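Local coordinates for hydrolase (Thermus thermophilus, PDB 1UFO), which is of unconfirmed function but has the alpha/beta hydrolase fold and probably cleaves a substrate not yet identified, at residues Val81-Leu86 with Val150-Val155; Gly139-Leu144 with Ala157-Pro162; Leu55-Pro60 with Glu90-Val95. All coordinates share one frame; numbering follows the deposited sequence.

Interaction 1 (Val81-Leu86 with Val150-Val155); sequences VYRVAL and VEDPGV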
# COMPACT_ATOMS: atom_id res chain seq x y z
N VAL A 81 24.88 7.41 -16.21
CA VAL A 81 23.59 7.42 -15.49
C VAL A 81 23.87 7.65 -14.01
O VAL A 81 23.21 8.51 -13.37
CB VAL A 81 22.87 6.05 -15.69
CG1 VAL A 81 21.74 5.87 -14.63
CG2 VAL A 81 22.25 6.00 -17.06
N TYR A 82 24.86 6.97 -13.42
CA TYR A 82 25.05 7.20 -11.99
C TYR A 82 25.80 8.48 -11.64
O TYR A 82 25.70 8.97 -10.49
CB TYR A 82 25.64 5.97 -11.31
CG TYR A 82 24.60 4.88 -11.26
CD1 TYR A 82 24.68 3.76 -12.08
CD2 TYR A 82 23.47 5.03 -10.47
CE1 TYR A 82 23.67 2.82 -12.11
CE2 TYR A 82 22.40 4.09 -10.52
CZ TYR A 82 22.51 2.99 -11.35
OH TYR A 82 21.39 2.21 -11.50
N ARG A 83 26.51 9.05 -12.61
CA ARG A 83 27.09 10.39 -12.36
C ARG A 83 25.91 11.40 -12.35
O ARG A 83 25.88 12.33 -11.50
CB ARG A 83 28.13 10.67 -13.46
CG ARG A 83 28.63 12.13 -13.45
CD ARG A 83 29.03 12.63 -12.03
NE ARG A 83 30.02 11.78 -11.36
CZ ARG A 83 30.38 11.90 -10.08
NH1 ARG A 83 31.30 11.09 -9.55
NH2 ARG A 83 29.85 12.84 -9.28
N VAL A 84 24.94 11.26 -13.26
CA VAL A 84 23.69 12.11 -13.17
C VAL A 84 23.06 11.89 -11.75
O VAL A 84 22.72 12.88 -11.08
CB VAL A 84 22.64 11.68 -14.17
CG1 VAL A 84 21.24 12.39 -13.86
CG2 VAL A 84 23.06 12.12 -15.63
N ALA A 85 22.96 10.64 -11.27
CA ALA A 85 22.37 10.39 -9.93
C ALA A 85 23.14 11.04 -8.80
O ALA A 85 22.53 11.64 -7.90
CB ALA A 85 22.32 8.89 -9.67
N LEU A 86 24.46 10.98 -8.86
CA LEU A 86 25.26 11.61 -7.79
C LEU A 86 25.09 13.16 -7.80
O LEU A 86 25.10 13.78 -6.72
CB LEU A 86 26.75 11.20 -7.98
CG LEU A 86 26.99 9.75 -7.53
CD1 LEU A 86 28.34 9.36 -8.10
CD2 LEU A 86 26.99 9.62 -6.00
N VAL A 150 33.20 1.19 -16.43
CA VAL A 150 32.95 2.24 -15.40
C VAL A 150 34.29 2.59 -14.80
O VAL A 150 34.95 1.70 -14.22
CB VAL A 150 32.00 1.68 -14.34
CG1 VAL A 150 31.74 2.71 -13.22
CG2 VAL A 150 30.67 1.31 -15.05
N GLU A 151 34.67 3.86 -14.95
CA GLU A 151 35.95 4.33 -14.42
C GLU A 151 35.80 5.37 -13.32
O GLU A 151 36.67 5.46 -12.44
CB GLU A 151 36.79 4.91 -15.53
CG GLU A 151 37.18 3.82 -16.52
CD GLU A 151 38.26 4.31 -17.37
OE1 GLU A 151 38.02 5.12 -18.31
OE2 GLU A 151 39.38 3.90 -17.05
N ASP A 152 34.68 6.09 -13.39
CA ASP A 152 34.34 7.18 -12.44
C ASP A 152 34.41 6.61 -11.02
O ASP A 152 33.59 5.75 -10.62
CB ASP A 152 32.93 7.66 -12.79
CG ASP A 152 32.48 8.89 -11.97
OD1 ASP A 152 32.83 8.91 -10.80
OD2 ASP A 152 31.80 9.74 -12.57
N PRO A 153 35.33 7.10 -10.18
CA PRO A 153 35.47 6.56 -8.82
C PRO A 153 34.20 6.67 -7.98
O PRO A 153 33.94 5.82 -7.13
CB PRO A 153 36.65 7.38 -8.24
CG PRO A 153 37.41 7.71 -9.53
CD PRO A 153 36.38 8.11 -10.48
N GLY A 154 33.46 7.75 -8.20
CA GLY A 154 32.22 7.91 -7.45
C GLY A 154 31.20 6.87 -7.82
O GLY A 154 30.44 6.46 -6.94
N VAL A 155 31.15 6.48 -9.10
CA VAL A 155 30.18 5.47 -9.49
C VAL A 155 30.68 4.09 -9.01
O VAL A 155 29.85 3.26 -8.59
CB VAL A 155 29.98 5.46 -11.02
CG1 VAL A 155 29.06 4.30 -11.42
CG2 VAL A 155 29.39 6.79 -11.45

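Interaction 2 (Gly139-Leu144 with Ala157-Pro162); sequences GFPMKL and ALYQAP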
# COMPACT_ATOMS: atom_id res chain seq x y z
N GLY A 139 17.16 0.43 -4.19
CA GLY A 139 18.29 0.95 -3.41
C GLY A 139 19.65 0.41 -3.86
O GLY A 139 20.66 0.70 -3.22
N PHE A 140 19.65 -0.40 -4.90
CA PHE A 140 20.84 -0.91 -5.50
C PHE A 140 20.89 -0.39 -6.91
O PHE A 140 19.86 -0.25 -7.57
CB PHE A 140 20.84 -2.44 -5.60
CG PHE A 140 21.00 -3.13 -4.27
CD1 PHE A 140 19.91 -3.36 -3.40
CD2 PHE A 140 22.27 -3.52 -3.87
CE1 PHE A 140 20.13 -3.96 -2.14
CE2 PHE A 140 22.48 -4.12 -2.63
CZ PHE A 140 21.44 -4.35 -1.76
N PRO A 141 22.12 -0.15 -7.42
CA PRO A 141 22.26 0.31 -8.81
C PRO A 141 21.96 -0.87 -9.72
O PRO A 141 21.97 -2.01 -9.28
CB PRO A 141 23.71 0.75 -8.92
CG PRO A 141 24.41 -0.19 -7.96
CD PRO A 141 23.42 -0.27 -6.75
N MSE A 142 21.58 -0.55 -10.94
CA MSE A 142 21.23 -1.60 -11.87
C MSE A 142 22.30 -2.62 -12.06
O MSE A 142 23.49 -2.40 -11.92
CB MSE A 142 20.85 -1.00 -13.23
CG MSE A 142 22.05 -0.39 -13.99
SE MSE A 142 21.51 0.38 -15.69
CE MSE A 142 21.24 2.13 -15.12
N LYS A 143 21.86 -3.81 -12.41
CA LYS A 143 22.82 -4.86 -12.73
C LYS A 143 23.67 -4.32 -13.88
O LYS A 143 23.14 -3.82 -14.85
CB LYS A 143 22.01 -6.09 -13.13
CG LYS A 143 20.78 -6.17 -12.22
CD LYS A 143 20.14 -7.55 -12.06
CE LYS A 143 18.60 -7.39 -11.81
NZ LYS A 143 17.94 -6.84 -12.99
N LEU A 144 24.99 -4.51 -13.79
CA LEU A 144 25.91 -3.99 -14.79
C LEU A 144 25.88 -4.79 -16.08
O LEU A 144 26.30 -5.94 -16.08
CB LEU A 144 27.34 -3.97 -14.22
CG LEU A 144 28.21 -2.98 -14.98
CD1 LEU A 144 27.84 -1.58 -14.63
CD2 LEU A 144 29.71 -3.24 -14.60
N ALA A 157 32.20 3.48 -6.34
CA ALA A 157 31.86 3.43 -4.93
C ALA A 157 30.45 3.01 -4.67
O ALA A 157 30.19 2.35 -3.67
CB ALA A 157 32.12 4.78 -4.26
N LEU A 158 29.52 3.41 -5.56
CA LEU A 158 28.11 3.04 -5.42
C LEU A 158 27.93 1.54 -5.62
O LEU A 158 27.05 0.97 -5.02
CB LEU A 158 27.22 3.78 -6.47
CG LEU A 158 27.10 5.25 -6.38
CD1 LEU A 158 26.23 5.84 -7.39
CD2 LEU A 158 26.56 5.53 -4.95
N TYR A 159 28.74 0.91 -6.49
CA TYR A 159 28.62 -0.52 -6.70
C TYR A 159 29.30 -1.29 -5.57
O TYR A 159 28.85 -2.34 -5.14
CB TYR A 159 29.21 -0.90 -8.09
CG TYR A 159 28.23 -0.76 -9.23
CD1 TYR A 159 28.05 0.47 -9.91
CD2 TYR A 159 27.38 -1.83 -9.58
CE1 TYR A 159 27.06 0.64 -10.89
CE2 TYR A 159 26.40 -1.67 -10.55
CZ TYR A 159 26.23 -0.44 -11.21
OH TYR A 159 25.24 -0.25 -12.09
N GLN A 160 30.38 -0.74 -5.05
CA GLN A 160 31.05 -1.36 -3.95
C GLN A 160 30.21 -1.35 -2.68
O GLN A 160 30.24 -2.30 -1.89
CB GLN A 160 32.36 -0.61 -3.71
CG GLN A 160 33.31 -1.34 -2.82
CD GLN A 160 33.67 -0.52 -1.62
OE1 GLN A 160 32.81 -0.18 -0.77
NE2 GLN A 160 34.95 -0.20 -1.51
N ALA A 161 29.50 -0.24 -2.44
CA ALA A 161 28.69 -0.10 -1.24
C ALA A 161 27.37 0.61 -1.61
O ALA A 161 27.22 1.80 -1.43
CB ALA A 161 29.44 0.73 -0.14
N PRO A 162 26.42 -0.14 -2.20
CA PRO A 162 25.13 0.46 -2.59
C PRO A 162 24.46 1.09 -1.35
O PRO A 162 24.63 0.61 -0.21
CB PRO A 162 24.32 -0.75 -3.06
CG PRO A 162 25.44 -1.67 -3.63
CD PRO A 162 26.52 -1.54 -2.60

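Interaction 3 (Leu55-Pro60 with Glu90-Val95); sequences LAFDAP and EEARRV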
# COMPACT_ATOMS: atom_id res chain seq x y z
N LEU A 55 7.61 20.29 -4.98
CA LEU A 55 8.80 20.88 -5.61
C LEU A 55 9.50 19.83 -6.49
O LEU A 55 9.61 18.72 -6.07
CB LEU A 55 9.83 21.25 -4.54
CG LEU A 55 9.33 22.25 -3.50
CD1 LEU A 55 10.45 22.50 -2.42
CD2 LEU A 55 9.07 23.60 -4.13
N ALA A 56 9.98 20.23 -7.67
CA ALA A 56 10.75 19.30 -8.52
C ALA A 56 11.71 20.12 -9.35
O ALA A 56 11.38 21.25 -9.75
CB ALA A 56 9.79 18.54 -9.42
N PHE A 57 12.90 19.60 -9.58
CA PHE A 57 13.80 20.30 -10.47
C PHE A 57 14.40 19.29 -11.41
O PHE A 57 14.33 18.06 -11.16
CB PHE A 57 14.87 21.06 -9.69
CG PHE A 57 15.82 20.18 -8.87
CD1 PHE A 57 17.07 19.82 -9.39
CD2 PHE A 57 15.43 19.71 -7.59
CE1 PHE A 57 17.95 18.98 -8.62
CE2 PHE A 57 16.30 18.89 -6.82
CZ PHE A 57 17.57 18.54 -7.35
N ASP A 58 14.96 19.77 -12.54
CA ASP A 58 15.54 18.86 -13.50
C ASP A 58 16.91 18.34 -13.06
O ASP A 58 17.74 19.09 -12.56
CB ASP A 58 15.73 19.58 -14.85
CG ASP A 58 14.43 19.86 -15.56
OD1 ASP A 58 14.32 20.95 -16.21
OD2 ASP A 58 13.52 19.03 -15.47
N ALA A 59 17.14 17.06 -13.30
CA ALA A 59 18.45 16.46 -12.96
C ALA A 59 19.48 16.90 -13.99
O ALA A 59 19.13 17.37 -15.06
CB ALA A 59 18.31 14.92 -13.00
N PRO A 60 20.72 16.74 -13.65
CA PRO A 60 21.75 17.11 -14.64
C PRO A 60 21.45 16.38 -15.93
O PRO A 60 21.02 15.21 -15.95
CB PRO A 60 23.04 16.62 -14.01
CG PRO A 60 22.80 16.70 -12.57
CD PRO A 60 21.31 16.27 -12.38
N GLU A 90 23.29 15.55 -4.79
CA GLU A 90 23.91 16.68 -4.07
C GLU A 90 23.02 17.91 -4.19
O GLU A 90 22.88 18.65 -3.21
CB GLU A 90 25.31 16.88 -4.63
CG GLU A 90 26.14 17.93 -3.97
CD GLU A 90 25.75 19.34 -4.47
OE1 GLU A 90 26.02 20.25 -3.68
OE2 GLU A 90 25.25 19.53 -5.61
N GLU A 91 22.44 18.10 -5.36
CA GLU A 91 21.53 19.26 -5.60
C GLU A 91 20.27 19.11 -4.77
O GLU A 91 19.77 20.07 -4.17
CB GLU A 91 21.12 19.34 -7.09
CG GLU A 91 22.33 19.75 -7.95
CD GLU A 91 22.17 19.46 -9.39
OE1 GLU A 91 21.19 18.80 -9.77
OE2 GLU A 91 23.06 19.93 -10.16
N ALA A 92 19.71 17.89 -4.74
CA ALA A 92 18.47 17.70 -4.03
C ALA A 92 18.62 17.97 -2.56
O ALA A 92 17.72 18.51 -1.92
CB ALA A 92 17.99 16.21 -4.23
N ARG A 93 19.76 17.60 -1.97
CA ARG A 93 19.90 17.84 -0.55
C ARG A 93 19.92 19.36 -0.29
O ARG A 93 19.27 19.84 0.67
CB ARG A 93 21.17 17.20 -0.00
CG ARG A 93 21.15 17.24 1.48
CD ARG A 93 22.23 16.41 2.10
NE ARG A 93 22.07 16.49 3.57
CZ ARG A 93 22.59 15.60 4.40
NH1 ARG A 93 22.44 15.75 5.72
NH2 ARG A 93 23.24 14.54 3.91
N ARG A 94 20.61 20.11 -1.16
CA ARG A 94 20.64 21.59 -0.97
C ARG A 94 19.26 22.20 -1.18
O ARG A 94 18.83 23.08 -0.37
CB ARG A 94 21.69 22.24 -1.88
CG ARG A 94 23.12 21.97 -1.36
CD ARG A 94 24.15 22.75 -2.14
NE ARG A 94 24.25 22.25 -3.51
CZ ARG A 94 23.82 22.84 -4.62
NH1 ARG A 94 23.98 22.23 -5.81
NH2 ARG A 94 23.22 24.03 -4.58
N VAL A 95 18.54 21.70 -2.18
CA VAL A 95 17.18 22.23 -2.43
C VAL A 95 16.27 21.94 -1.22
O VAL A 95 15.50 22.79 -0.79
CB VAL A 95 16.59 21.61 -3.72
CG1 VAL A 95 15.02 21.96 -3.85
CG2 VAL A 95 17.37 22.16 -4.98

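Interaction 1 (Val81-Leu86 with Val150-Val155)
Val155 lies against the flank of helix 77-103 with both its methyls, and this is the tightly packed half of the contact. Val155 CG1 comes to 3.8 Å from Tyr82 CB, while Val155 CG2 sits over the helix backbone, 3.8 Å from Arg83 N. One turn on, Leu86 extends CD1 to 3.8 Å from Gly154 O, so the first turn of helix 153-160 rests on two successive turns of its larger neighbour. Tyr82 contributes mainly its CB here. Its ring leads away into the protein, where it meets Phe117 edge-to-face and its hydroxyl hydrogen-bonds to Met142 N.

The solvent side is polar and spread thinner. Arg83 leaves the helix with CG opposite its own backbone N (chi1 170°), then bends at chi2 and chi3, which turns the guanidinium side-on to Asp152. Arg83 NE binds Asp152 OD2 at 3.0 Å and Arg83 NH1 binds Asp152 OD1 at 2.9 Å, both bonds nearly straight. The two flat groups are almost coplanar, 11° apart, and the paired grip meets each oxygen on its syn side. Leu86 CD1 lies 3.6 Å above the Arg83 guanidinium plane, toward its rim, and covers part of that face. Gly154, having no side chain, lets Arg83 NH1 lie close to its CA.

Asp152 does double duty. As N-cap of helix 153-160 its OD1 also accepts weak bonds from Gly154 N and Val155 N, and the positive helix end and the arginine together probably stabilise its negative charge. Glu79 OE1 accepts from the backbone N of both Glu151 and Asp152. The result is an N-capped helix docked by a bidentate salt bridge, set in the excursion between strands 132-135 and 175-180, where alpha/beta hydrolases commonly carry their cap insertions.

Interaction 2 (Gly139-Leu144 with Ala157-Pro162)
Pro141 turns its CB-CG edge down onto one face of the Tyr159 ring, and this is the apolar centre of the contact. Pro141 CG stands 3.6 Å from the centroid of the Tyr159 ring, only 13° off the normal, a CH-pi contact made squarely on the face. The two side chains run past one another in opposite senses, which carries Pro141 CB out toward the phenol end, 3.6 Å from Tyr159 CZ. The other edge of the same proline, Pro141 CD, packs at about a right angle against Pro162 CB, 3.8 Å away. Pro141 is thereby wedged between the last turn of helix 153-160 and the residue that follows shortly after it.

Pro162 in turn meets Phe140, whose CD2 approaches Pro162 CB to 3.5 Å. The Phe140 side chain also packs on helix 188-198, where Lys193 makes a cation-pi contact with it. On the outer flank Leu144 brings CD1 to 3.9 Å from Tyr159 CZ.

The polar edge begins at the phenol. Tyr159 keeps its ring beside the backbone N (chi1 -85°), which sends it across to the 139-144 loop, and Tyr159 OH donates to Met142 O at 2.8 Å. The donor is tilted 17° from the carbonyl plane. Pro141 O accepts from Arg190, so successive carbonyls of an irregular loop are tied to two different helices. A proline-on-tyrosine face contact finished by a side-chain-to-backbone bond here folds the loop after strand 132-135 back onto helix 153-160, within the insertion that follows the sixth strand of the alpha/beta hydrolase sheet.

Interaction 3 (Leu55-Pro60 with Glu90-Val95)
Phe57 and Glu91 meet because each first torsion sends its group across the gap. In Phe57, CG is lodged between the backbone N and the carbonyl carbon (chi1 63°), a choice that drives the ring straight onto helix 77-103. Glu91 holds CG beside its own N (chi1 -70°) and stretches out beyond it, so the chain runs past the ring and its carboxylate reaches the loop after the strand.

Glu91 OE1 lies at the ring edge, 3.4 Å from Phe57 CE1 and near the ring plane, where the partly positive aromatic hydrogens probably suit a carboxylate oxygen. Glu91 CB comes to 3.5 Å from Phe57 CE1 from above the ring plane. The far end of the ring presses on the helix backbone itself: Phe57 CZ is 3.4 Å from Ala92 N, with Ala92 CB in the ring plane beyond. Over one face comes Val95, whose CG2 is 4.3 Å from the Phe57 ring centroid in a CH-pi contact displaced toward the rim. Phe88 adds an edge-to-face contact from the preceding turn. Replacing Phe57 by an alanine would probably open a gap beneath helix 77-103 and leave Ala92 and Val95 without their aromatic partner.

Farther along, Pro60 CD lies 3.6 Å from Glu91 OE1. The buried carboxylate is not left to these apolar neighbours, since OE2 forms a salt bridge with Arg65, which also donates to Asp58 O; one arginine thus links the glutamate to the loop. Val95 and Glu91 also touch Leu13 of strand 13-20. This is packing of helix 77-103 on the C-terminal side of strand 52-56 and the loop that follows, inside the beta-alpha-beta crossover that runs on to strand 107-112, a central element of the alpha/beta hydrolase fold.

In the fold
Following the chain from the N terminus, interaction 3 closes first, bringing helix 77-103 back over the end of strand 52-56 after a long loop. Before it closes, interaction 1 has opened at 81-86 on the same helix, so the two cross. Interaction 1 shuts only at 150-155, enclosing strand 107-112, the probable nucleophile elbow and helix 114-124. Interaction 2 opens inside that span at 139-144 and closes beyond it, crossing interaction 1; their centres are about 10 Å apart. Interactions 3 and 2 follow in series without touching. Helix 77-103 therefore ties the fold together with its middle against the sheet and its N-terminal part against the insertion around helix 153-160.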